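Side-chain contacts in diguanylate cyclase/phosphodiesterase (Caldicellulosiruptor saccharolyticus, PDB 3MTK), which probably hydrolyses cyclic di-GMP through an EAL domain of the full-length protein, the chain described here being its GGDEF domain: residues A[68-73]-A[86-91]; A[22-27]-A[79-84]. All coordinates share one frame; numbering follows the deposited sequence.

Interaction 1 of 2, residues A[68-73]-A[86-91]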
loop_
_atom_site.group_PDB
_atom_site.type_symbol
_atom_site.label_atom_id
_atom_site.label_comp_id
_atom_site.label_asym_id
_atom_site.label_seq_id
_atom_site.Cartn_x
_atom_site.Cartn_y
_atom_site.Cartn_z
ATOM N N LYS A 68 -4.490 9.431 2.656
ATOM C CA LYS A 68 -5.444 9.603 3.741
ATOM C C LYS A 68 -6.553 8.560 3.709
ATOM O O LYS A 68 -6.947 8.028 4.750
ATOM C CB LYS A 68 -6.010 11.022 3.721
ATOM C CG LYS A 68 -4.923 12.050 4.020
ATOM C CD LYS A 68 -5.444 13.471 4.108
ATOM C CE LYS A 68 -4.295 14.459 4.324
ATOM N NZ LYS A 68 -4.769 15.874 4.224
ATOM N N ARG A 69 -7.049 8.247 2.520
ATOM C CA ARG A 69 -8.093 7.238 2.415
ATOM C C ARG A 69 -7.520 5.890 2.883
ATOM O O ARG A 69 -8.153 5.158 3.638
ATOM C CB ARG A 69 -8.592 7.150 0.970
ATOM C CG ARG A 69 -9.784 6.252 0.770
ATOM C CD ARG A 69 -10.408 6.393 -0.638
ATOM N NE ARG A 69 -10.854 7.753 -0.943
ATOM C CZ ARG A 69 -11.498 8.098 -2.062
ATOM N NH1 ARG A 69 -11.772 7.177 -2.983
ATOM N NH2 ARG A 69 -11.866 9.362 -2.266
ATOM N N ILE A 70 -6.310 5.567 2.438
ATOM C CA ILE A 70 -5.675 4.315 2.834
ATOM C C ILE A 70 -5.547 4.346 4.354
ATOM O O ILE A 70 -5.932 3.416 5.052
ATOM C CB ILE A 70 -4.261 4.183 2.222
ATOM C CG1 ILE A 70 -4.345 4.136 0.694
ATOM C CG2 ILE A 70 -3.584 2.944 2.747
ATOM C CD1 ILE A 70 -3.002 3.913 0.017
ATOM N N LYS A 71 -5.000 5.441 4.858
ATOM C CA LYS A 71 -4.823 5.601 6.284
ATOM C C LYS A 71 -6.176 5.435 6.985
ATOM O O LYS A 71 -6.260 4.834 8.052
ATOM C CB LYS A 71 -4.215 6.985 6.557
ATOM C CG LYS A 71 -3.865 7.269 7.996
ATOM C CD LYS A 71 -2.549 8.050 8.114
ATOM C CE LYS A 71 -2.527 9.346 7.294
ATOM N NZ LYS A 71 -3.487 10.379 7.764
ATOM N N ASP A 72 -7.240 5.931 6.358
ATOM C CA ASP A 72 -8.574 5.860 6.942
ATOM C C ASP A 72 -9.198 4.466 7.005
ATOM O O ASP A 72 -9.581 4.006 8.081
ATOM C CB ASP A 72 -9.519 6.819 6.207
ATOM C CG ASP A 72 -10.903 6.886 6.845
ATOM O OD1 ASP A 72 -11.816 6.134 6.425
ATOM O OD2 ASP A 72 -11.074 7.691 7.784
ATOM N N ILE A 73 -9.316 3.783 5.874
ATOM C CA ILE A 73 -9.931 2.464 5.915
ATOM C C ILE A 73 -8.978 1.451 6.534
ATOM O O ILE A 73 -9.376 0.340 6.880
ATOM C CB ILE A 73 -10.402 1.986 4.498
ATOM C CG1 ILE A 73 -9.297 1.211 3.782
ATOM C CG2 ILE A 73 -10.846 3.191 3.666
ATOM C CD1 ILE A 73 -8.086 2.036 3.441
ATOM N N ASP A 86 4.624 5.667 -6.483
ATOM C CA ASP A 86 3.249 5.230 -6.724
ATOM C C ASP A 86 2.842 4.006 -5.914
ATOM O O ASP A 86 1.901 3.305 -6.285
ATOM C CB ASP A 86 3.077 4.896 -8.204
ATOM C CG ASP A 86 3.931 3.724 -8.634
ATOM O OD1 ASP A 86 4.692 3.213 -7.784
ATOM O OD2 ASP A 86 3.848 3.306 -9.816
ATOM N N ARG A 87 3.524 3.750 -4.805
ATOM C CA ARG A 87 3.213 2.556 -4.045
ATOM C C ARG A 87 3.119 2.735 -2.550
ATOM O O ARG A 87 3.939 3.419 -1.949
ATOM C CB ARG A 87 4.250 1.477 -4.369
ATOM C CG ARG A 87 4.209 0.266 -3.460
ATOM C CD ARG A 87 5.289 -0.721 -3.853
ATOM N NE ARG A 87 5.193 -1.117 -5.260
ATOM C CZ ARG A 87 5.883 -2.119 -5.795
ATOM N NH1 ARG A 87 6.718 -2.822 -5.041
ATOM N NH2 ARG A 87 5.734 -2.431 -7.078
ATOM N N PHE A 88 2.111 2.096 -1.956
ATOM C CA PHE A 88 1.887 2.164 -0.514
ATOM C C PHE A 88 1.999 0.765 0.068
ATOM O O PHE A 88 1.889 -0.227 -0.660
ATOM C CB PHE A 88 0.489 2.706 -0.201
ATOM C CG PHE A 88 0.293 4.152 -0.551
ATOM C CD1 PHE A 88 0.491 5.145 0.401
ATOM C CD2 PHE A 88 -0.152 4.524 -1.821
ATOM C CE1 PHE A 88 0.242 6.498 0.102
ATOM C CE2 PHE A 88 -0.401 5.861 -2.127
ATOM C CZ PHE A 88 -0.202 6.852 -1.153
ATOM N N ALA A 89 2.209 0.699 1.383
ATOM C CA ALA A 89 2.323 -0.573 2.103
ATOM C C ALA A 89 1.499 -0.552 3.389
ATOM O O ALA A 89 1.372 0.481 4.045
ATOM C CB ALA A 89 3.785 -0.860 2.435
ATOM N N ILE A 90 0.936 -1.697 3.747
ATOM C CA ILE A 90 0.153 -1.791 4.966
ATOM C C ILE A 90 0.546 -3.020 5.771
ATOM O O ILE A 90 0.857 -4.073 5.211
ATOM C CB ILE A 90 -1.361 -1.920 4.685
ATOM C CG1 ILE A 90 -1.854 -0.776 3.795
ATOM C CG2 ILE A 90 -2.122 -1.937 6.012
ATOM C CD1 ILE A 90 -1.833 0.579 4.458
ATOM N N ILE A 91 0.555 -2.866 7.089
ATOM C CA ILE A 91 0.828 -3.976 7.986
ATOM C C ILE A 91 -0.529 -4.131 8.637
ATOM O O ILE A 91 -1.037 -3.173 9.219
ATOM C CB ILE A 91 1.805 -3.621 9.110
ATOM C CG1 ILE A 91 3.142 -3.141 8.539
ATOM C CG2 ILE A 91 1.984 -4.831 10.011
ATOM C CD1 ILE A 91 3.889 -4.173 7.765
#
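Ile70, on helix 56-74, fits between Phe88 and Ile90 of strand 87-93 and meets each with a different methyl group, a good example of how one branched side chain can join a helix to two alternate residues of a strand. The longer branch goes to the aromatic ring. With CD1 anti to CA about the CB-CG1 bond (chi2 -176°), this arm is fully extended from the helix and delivers its methyl over a face of Phe88. Ile70 CD1 lies 3.5 Å from the centroid of the Phe88 ring, 21° off the normal, a CH-pi contact. It is displaced toward the inner end of the ring, so that CD1 of Ile70 is 3.4 Å from both CG and CD2 of Phe88. The shorter branch serves the second partner: Ile70 CG2 touches Ile90 CD1 at 3.4 Å, slightly tighter than usual for two methyls.

Phe88 and Ile90 both direct their side chains toward the helix, while the intervening Ala89 points away and packs on Leu21 of helix 18-30. Leu108 of helix 97-108 also packs on Ile70, bringing a second helix to the same residue. The GGDEF signature of this family, here in degenerate form, runs through the turn into the start of this strand and ends at Phe88.

All three side chains are buried and wholly hydrocarbon. The join therefore rests on dispersion, shape and the exclusion of water, and its selectivity probably comes from the two differently placed methyls of Ile70 rather than from any polar pairing.

Interaction 2 of 2, residues A[22-27]-A[79-84]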
loop_
_atom_site.group_PDB
_atom_site.type_symbol
_atom_site.label_atom_id
_atom_site.label_comp_id
_atom_site.label_asym_id
_atom_site.label_seq_id
_atom_site.Cartn_x
_atom_site.Cartn_y
_atom_site.Cartn_z
ATOM N N ILE A 22 10.618 -1.302 7.185
ATOM C CA ILE A 22 11.582 -2.339 7.505
ATOM C C ILE A 22 11.769 -2.551 9.020
ATOM O O ILE A 22 11.732 -3.689 9.496
ATOM C CB ILE A 22 12.920 -2.033 6.829
ATOM C CG1 ILE A 22 12.760 -2.216 5.315
ATOM C CG2 ILE A 22 14.016 -2.932 7.396
ATOM C CD1 ILE A 22 14.011 -1.914 4.505
ATOM N N ARG A 23 11.964 -1.469 9.771
ATOM C CA ARG A 23 12.118 -1.597 11.219
ATOM C C ARG A 23 10.905 -2.340 11.767
ATOM O O ARG A 23 11.042 -3.379 12.406
ATOM C CB ARG A 23 12.190 -0.231 11.912
ATOM C CG ARG A 23 13.524 0.487 11.830
ATOM C CD ARG A 23 13.586 1.605 12.879
ATOM N NE ARG A 23 12.334 2.353 12.929
ATOM C CZ ARG A 23 12.062 3.321 13.797
ATOM N NH1 ARG A 23 12.963 3.671 14.705
ATOM N NH2 ARG A 23 10.887 3.941 13.752
ATOM N N TRP A 24 9.718 -1.801 11.509
ATOM C CA TRP A 24 8.505 -2.426 12.000
ATOM C C TRP A 24 8.335 -3.854 11.513
ATOM O O TRP A 24 7.683 -4.649 12.176
ATOM C CB TRP A 24 7.274 -1.584 11.646
ATOM C CG TRP A 24 6.959 -0.531 12.688
ATOM C CD1 TRP A 24 6.840 -0.721 14.044
ATOM C CD2 TRP A 24 6.687 0.856 12.457
ATOM N NE1 TRP A 24 6.511 0.460 14.663
ATOM C CE2 TRP A 24 6.409 1.445 13.715
ATOM C CE3 TRP A 24 6.649 1.661 11.311
ATOM C CZ2 TRP A 24 6.094 2.804 13.855
ATOM C CZ3 TRP A 24 6.334 3.017 11.448
ATOM C CH2 TRP A 24 6.060 3.572 12.713
ATOM N N LEU A 25 8.922 -4.190 10.369
ATOM C CA LEU A 25 8.821 -5.559 9.864
ATOM C C LEU A 25 9.678 -6.497 10.709
ATOM O O LEU A 25 9.213 -7.551 11.137
ATOM C CB LEU A 25 9.263 -5.640 8.402
ATOM C CG LEU A 25 8.154 -5.423 7.359
ATOM C CD1 LEU A 25 8.747 -5.419 5.957
ATOM C CD2 LEU A 25 7.110 -6.524 7.490
ATOM N N ASN A 26 10.930 -6.115 10.943
ATOM C CA ASN A 26 11.828 -6.934 11.752
ATOM C C ASN A 26 11.217 -7.160 13.128
ATOM O O ASN A 26 11.333 -8.241 13.702
ATOM C CB ASN A 26 13.186 -6.255 11.921
ATOM C CG ASN A 26 13.903 -6.065 10.607
ATOM O OD1 ASN A 26 13.749 -6.867 9.684
ATOM N ND2 ASN A 26 14.706 -5.009 10.517
ATOM N N LEU A 27 10.564 -6.131 13.652
ATOM C CA LEU A 27 9.938 -6.229 14.956
ATOM C C LEU A 27 8.848 -7.291 14.904
ATOM O O LEU A 27 8.892 -8.287 15.629
ATOM C CB LEU A 27 9.312 -4.893 15.341
ATOM C CG LEU A 27 9.100 -4.686 16.840
ATOM C CD1 LEU A 27 10.373 -4.078 17.430
ATOM C CD2 LEU A 27 7.909 -3.772 17.085
ATOM N N LYS A 79 -0.803 -0.262 10.304
ATOM C CA LYS A 79 0.130 0.759 9.841
ATOM C C LYS A 79 0.101 0.939 8.333
ATOM O O LYS A 79 -0.071 -0.025 7.580
ATOM C CB LYS A 79 1.553 0.395 10.275
ATOM C CG LYS A 79 1.783 0.445 11.772
ATOM C CD LYS A 79 1.678 1.872 12.295
ATOM C CE LYS A 79 2.759 2.772 11.693
ATOM N NZ LYS A 79 2.847 4.112 12.357
ATOM N N ALA A 80 0.276 2.183 7.903
ATOM C CA ALA A 80 0.280 2.523 6.488
ATOM C C ALA A 80 1.583 3.247 6.168
ATOM O O ALA A 80 2.008 4.121 6.923
ATOM C CB ALA A 80 -0.912 3.409 6.167
ATOM N N PHE A 81 2.214 2.884 5.051
ATOM C CA PHE A 81 3.477 3.501 4.650
ATOM C C PHE A 81 3.511 3.909 3.187
ATOM O O PHE A 81 2.778 3.359 2.358
ATOM C CB PHE A 81 4.640 2.532 4.888
ATOM C CG PHE A 81 4.561 1.798 6.190
ATOM C CD1 PHE A 81 3.703 0.711 6.343
ATOM C CD2 PHE A 81 5.327 2.201 7.275
ATOM C CE1 PHE A 81 3.609 0.039 7.559
ATOM C CE2 PHE A 81 5.239 1.535 8.501
ATOM C CZ PHE A 81 4.380 0.453 8.642
ATOM N N LYS A 82 4.371 4.875 2.875
ATOM C CA LYS A 82 4.555 5.319 1.499
ATOM C C LYS A 82 5.969 4.875 1.160
ATOM O O LYS A 82 6.938 5.471 1.628
ATOM C CB LYS A 82 4.442 6.836 1.378
ATOM C CG LYS A 82 4.656 7.348 -0.047
ATOM C CD LYS A 82 3.488 6.980 -0.968
ATOM C CE LYS A 82 3.769 7.320 -2.433
ATOM N NZ LYS A 82 4.244 8.718 -2.669
ATOM N N ILE A 83 6.090 3.831 0.344
ATOM C CA ILE A 83 7.395 3.288 0.008
ATOM C C ILE A 83 7.903 3.518 -1.407
ATOM O O ILE A 83 9.031 3.166 -1.730
ATOM C CB ILE A 83 7.415 1.778 0.288
ATOM C CG1 ILE A 83 6.325 1.083 -0.529
ATOM C CG2 ILE A 83 7.181 1.528 1.776
ATOM C CD1 ILE A 83 6.258 -0.404 -0.291
ATOM N N GLY A 84 7.074 4.105 -2.253
ATOM C CA GLY A 84 7.488 4.361 -3.621
ATOM C C GLY A 84 6.660 5.504 -4.156
ATOM O O GLY A 84 5.642 5.855 -3.571
#
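A lysine methylene lies on an indole: Lys79 CE sits over one face of Trp24, 3.8 Å from the centroid of the six-membered ring and 22° off its normal. This CH-pi contact joins helix 18-30 to strand 79-84, an edge strand of the GGDEF domain's central sheet, whose end near the signature turn carries a classic beta bulge, Ile83 and Gly84 facing Arg87.

The lysine reaches the indole by folding rather than by stretching. Bends at chi2 and chi3 curl its chain, so that it crosses the tryptophan at about a right angle and leaves its amino group near the outer part of the ring.

Phe81, two residues along and on the same side of the strand, turns the outer end of its ring toward the benzo part of Trp24. The two ring planes are inclined at 57° and their centroids are 5.6 Å apart, an oblique pairing that is neither stacked nor edge-to-face. Pro16, in a loop, packs against both aromatic rings.

Were Trp24 replaced by an alanine, the Lys79 CE methylene would probably lose its aromatic platform, the lysine chain would be freer to turn, and a gap would open beside the outer end of Phe81. As modelled, the indole atom nearest the lysine nitrogen is Trp24 CH2, 3.3 Å from Lys79 NZ.

Interactions 1 and 2 lie on opposite faces of one beta hairpin, their centres about 11 Å apart. Strands 79-84 and 87-93 are adjacent in the sheet, and probable backbone hydrogen bonds couple the contacts directly: Phe81 N to Ala89 O at 2.7 Å and Ile91 N to Lys79 O at 3.0 Å. Helix 56-74 covers the face bearing Phe88 and Ile90, helix 18-30 the face bearing Lys79 and Phe81. On the latter, Ile91 CG1 packs 3.4 Å from Phe81 CE1. The hairpin illustrates a sheet held between helices, and the degenerate signature spanning its turn is consistent with a domain that has lost cyclase activity.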